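Local coordinates for protein TRAP-type C4-dicarboxylate:H+ symport system substrate-binding component DctP (Shewanella oneidensis, PDB 4MX6) that probably captures C4-dicarboxylates such as succinate in the periplasm and delivers them to a TRAP-type proton symporter, at residues I39-V44 against V95-P100. Residues are numbered along the deposited sequence; the frame is centred on the assembly and turned at random. Where two conformers were deposited one is given.
Sequences IKFSHV and VQFVAP
The carbonyl of Lys40 is gripped by two successive amides of 95-100. Phe97 N reaches Lys40 O at 3.1 Å, in the carbonyl plane; Gln96 N, tilted out of that plane, lies 3.0 Å from Lys40 O. The Lys40 amide on the same strand is met by a side chain instead, Gln96 OE1 lying 2.8 Å from Lys40 N. Glutamine suits this place because its chain, bent at chi2 (68°), folds the amide back so that its oxygen stands in for a backbone carbonyl. Further along, Ser42 N donates to Phe97 O over a longer 3.3 Å, and the CA-H of Phe41 points at the same oxygen. Beyond that, a water spans the gap between Ser42 O and Ala99 N. A single bridge, Phe41 with Phe97, thus fastens the segment following helix 86-91 to strand 37-42, whose other neighbour is the parallel strand 70-75, in the periplasmic-binding-protein fold. The two aromatic side chains cross at about a right angle. The flat Phe41 ring offers a face to Phe97 CB, 3.9 Å from its centroid, as a CH-pi contact, while branched Ile39 supplies CG2 to the Phe97 ring edge, 3.4 Å from Phe97 CE2. With CG anti to the backbone N (chi1 -167°), the Phe41 ring lies alongside 97-99, and Ala99 is small enough to sit beside its CZ. Val95 CG2 packs against Lys40 O at 3.3 Å. Helix 50-65 packs on both rings through Phe58, and its Lys51, a succinate-binding residue, donates to Ala99 O.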
ATOM      1  N   ILE A  39       7.208  13.911  17.819  1.00 13.07           N
ATOM      2  CA  ILE A  39       6.559  13.628  16.554  1.00 12.29           C
ATOM      3  C   ILE A  39       6.168  12.154  16.551  1.00 11.44           C
ATOM      4  O   ILE A  39       7.025  11.298  16.722  1.00 13.16           O
ATOM      5  CB  ILE A  39       7.538  13.886  15.396  1.00 12.85           C
ATOM      6  CG1 ILE A  39       7.876  15.374  15.279  1.00 13.41           C
ATOM      7  CG2 ILE A  39       6.959  13.391  14.101  1.00 12.69           C
ATOM      8  CD1 ILE A  39       8.998  15.652  14.296  1.00 13.76           C
ATOM      9  N   LYS A  40       4.878  11.859  16.408  1.00  9.24           N
ATOM     10  CA  LYS A  40       4.417  10.471  16.369  1.00  8.87           C
ATOM     11  C   LYS A  40       4.186  10.012  14.933  1.00  7.74           C
ATOM     12  O   LYS A  40       3.600  10.750  14.136  1.00  8.54           O
ATOM     13  CB  LYS A  40       3.129  10.313  17.171  1.00  9.96           C
ATOM     14  CG  LYS A  40       3.286  10.650  18.630  1.00 12.10           C
ATOM     15  CD  LYS A  40       2.010  10.391  19.423  1.00 14.45           C
ATOM     16  CE  LYS A  40       2.119  10.948  20.831  1.00 17.90           C
ATOM     17  NZ  LYS A  40       0.961  10.584  21.668  1.00 20.53           N
ATOM     18  N   PHE A  41       4.661   8.799  14.627  1.00  7.62           N
ATOM     19  CA  PHE A  41       4.512   8.168  13.313  1.00  7.09           C
ATOM     20  C   PHE A  41       3.893   6.805  13.585  1.00  7.01           C
ATOM     21  O   PHE A  41       4.529   5.947  14.208  1.00  8.02           O
ATOM     22  CB  PHE A  41       5.884   8.022  12.659  1.00  7.65           C
ATOM     23  CG  PHE A  41       5.856   7.678  11.179  1.00  8.64           C
ATOM     24  CD1 PHE A  41       4.913   6.834  10.616  1.00 11.25           C
ATOM     25  CD2 PHE A  41       6.809   8.210  10.353  1.00 10.76           C
ATOM     26  CE1 PHE A  41       4.931   6.553   9.258  1.00 12.56           C
ATOM     27  CE2 PHE A  41       6.824   7.934   9.001  1.00 12.27           C
ATOM     28  CZ  PHE A  41       5.893   7.089   8.466  1.00 11.95           C
ATOM     29  N   SER A  42       2.647   6.599  13.174  0.60  6.59           N
ATOM     30  CA  SER A  42       2.017   5.298  13.357  0.60  6.10           C
ATOM     31  C   SER A  42       1.824   4.601  12.027  0.60  5.66           C
ATOM     32  O   SER A  42       1.658   5.246  10.997  0.60  5.56           O
ATOM     33  CB  SER A  42       0.682   5.421  14.101  0.60  5.97           C
ATOM     34  OG  SER A  42      -0.294   6.159  13.381  0.60  6.45           O
ATOM     35  N   HIS A  43       1.834   3.277  12.063  1.00  6.51           N
ATOM     36  CA  HIS A  43       1.525   2.476  10.896  1.00  5.79           C
ATOM     37  C   HIS A  43       1.043   1.086  11.300  1.00  6.14           C
ATOM     38  O   HIS A  43       1.031   0.733  12.495  1.00  7.36           O
ATOM     39  CB  HIS A  43       2.733   2.438   9.946  1.00  6.11           C
ATOM     40  CG  HIS A  43       3.931   1.720  10.480  1.00  6.27           C
ATOM     41  ND1 HIS A  43       4.008   0.345  10.484  1.00  6.71           N
ATOM     42  CD2 HIS A  43       5.096   2.178  11.005  1.00  6.84           C
ATOM     43  CE1 HIS A  43       5.179  -0.010  10.985  1.00  6.60           C
ATOM     44  NE2 HIS A  43       5.855   1.080  11.312  1.00  6.69           N
ATOM     45  N   VAL A  44       0.640   0.304  10.302  1.00  5.59           N
ATOM     46  CA  VAL A  44      -0.038  -0.968  10.538  1.00  5.80           C
ATOM     47  C   VAL A  44       0.814  -2.194  10.231  1.00  6.04           C
ATOM     48  O   VAL A  44       0.341  -3.315  10.387  1.00  7.39           O
ATOM     49  CB  VAL A  44      -1.368  -1.051   9.737  1.00  6.31           C
ATOM     50  CG1 VAL A  44      -2.239   0.133  10.083  1.00  6.48           C
ATOM     51  CG2 VAL A  44      -1.139  -1.152   8.227  1.00  6.33           C
ATOM     52  N   VAL A  95      -1.565  12.188  15.799  1.00  8.81           N
ATOM     53  CA  VAL A  95      -0.384  11.582  15.186  1.00  8.54           C
ATOM     54  C   VAL A  95       0.060  12.595  14.125  1.00  7.74           C
ATOM     55  O   VAL A  95      -0.777  13.333  13.610  1.00  8.42           O
ATOM     56  CB  VAL A  95      -0.697  10.158  14.604  1.00  9.29           C
ATOM     57  CG1 VAL A  95      -1.724  10.205  13.477  1.00  9.58           C
ATOM     58  CG2 VAL A  95       0.555   9.448  14.160  1.00  9.33           C
ATOM     59  N   GLN A  96       1.353  12.637  13.819  1.00  7.71           N
ATOM     60  CA  GLN A  96       1.909  13.658  12.936  1.00  7.63           C
ATOM     61  C   GLN A  96       2.269  13.123  11.543  1.00  7.33           C
ATOM     62  O   GLN A  96       2.240  13.881  10.576  1.00  7.89           O
ATOM     63  CB  GLN A  96       3.130  14.309  13.597  1.00  8.41           C
ATOM     64  CG  GLN A  96       2.755  15.266  14.723  1.00  9.47           C
ATOM     65  CD  GLN A  96       2.158  14.567  15.931  1.00  9.85           C
ATOM     66  OE1 GLN A  96       2.757  13.649  16.500  1.00 10.62           O
ATOM     67  NE2 GLN A  96       0.977  15.008  16.342  1.00 10.65           N
ATOM     68  N   PHE A  97       2.612  11.840  11.439  1.00  6.94           N
ATOM     69  CA  PHE A  97       2.887  11.193  10.154  1.00  6.83           C
ATOM     70  C   PHE A  97       2.232   9.829  10.112  1.00  6.54           C
ATOM     71  O   PHE A  97       2.310   9.077  11.075  1.00  7.35           O
ATOM     72  CB  PHE A  97       4.401  11.033   9.899  1.00  7.29           C
ATOM     73  CG  PHE A  97       5.128  12.342   9.781  1.00  8.61           C
ATOM     74  CD1 PHE A  97       5.219  13.019   8.581  1.00 11.02           C
ATOM     75  CD2 PHE A  97       5.690  12.932  10.903  1.00  8.70           C
ATOM     76  CE1 PHE A  97       5.884  14.244   8.501  1.00 11.99           C
ATOM     77  CE2 PHE A  97       6.334  14.156  10.817  1.00 10.88           C
ATOM     78  CZ  PHE A  97       6.416  14.799   9.622  1.00 12.36           C
ATOM     79  N   VAL A  98       1.595   9.539   8.984  1.00  6.03           N
ATOM     80  CA  VAL A  98       1.127   8.197   8.659  1.00  5.87           C
ATOM     81  C   VAL A  98       1.477   7.933   7.193  1.00  5.80           C
ATOM     82  O   VAL A  98       1.839   8.863   6.456  1.00  6.39           O
ATOM     83  CB  VAL A  98      -0.389   8.017   8.928  1.00  6.44           C
ATOM     84  CG1 VAL A  98      -0.669   8.127  10.430  1.00  7.12           C
ATOM     85  CG2 VAL A  98      -1.232   9.024   8.150  1.00  7.13           C
ATOM     86  N   ALA A  99       1.391   6.675   6.768  1.00  5.94           N
ATOM     87  CA  ALA A  99       1.725   6.317   5.394  1.00  5.70           C
ATOM     88  C   ALA A  99       0.791   5.203   4.910  1.00  5.77           C
ATOM     89  O   ALA A  99       1.208   4.054   4.706  1.00  6.04           O
ATOM     90  CB  ALA A  99       3.194   5.938   5.261  1.00  5.88           C
ATOM     91  N   PRO A 100      -0.495   5.539   4.728  1.00  5.74           N
ATOM     92  CA  PRO A 100      -1.463   4.538   4.279  1.00  5.83           C
ATOM     93  C   PRO A 100      -1.223   4.106   2.854  1.00  5.53           C
ATOM     94  O   PRO A 100      -0.740   4.879   2.018  1.00  5.84           O
ATOM     95  CB  PRO A 100      -2.813   5.277   4.366  1.00  6.39           C
ATOM     96  CG  PRO A 100      -2.540   6.543   5.148  1.00  6.58           C
ATOM     97  CD  PRO A 100      -1.115   6.870   4.854  1.00  6.12           C
TER
HETATM   98  O   HOH W   1       0.349   4.673   8.594  1.00  6.53           O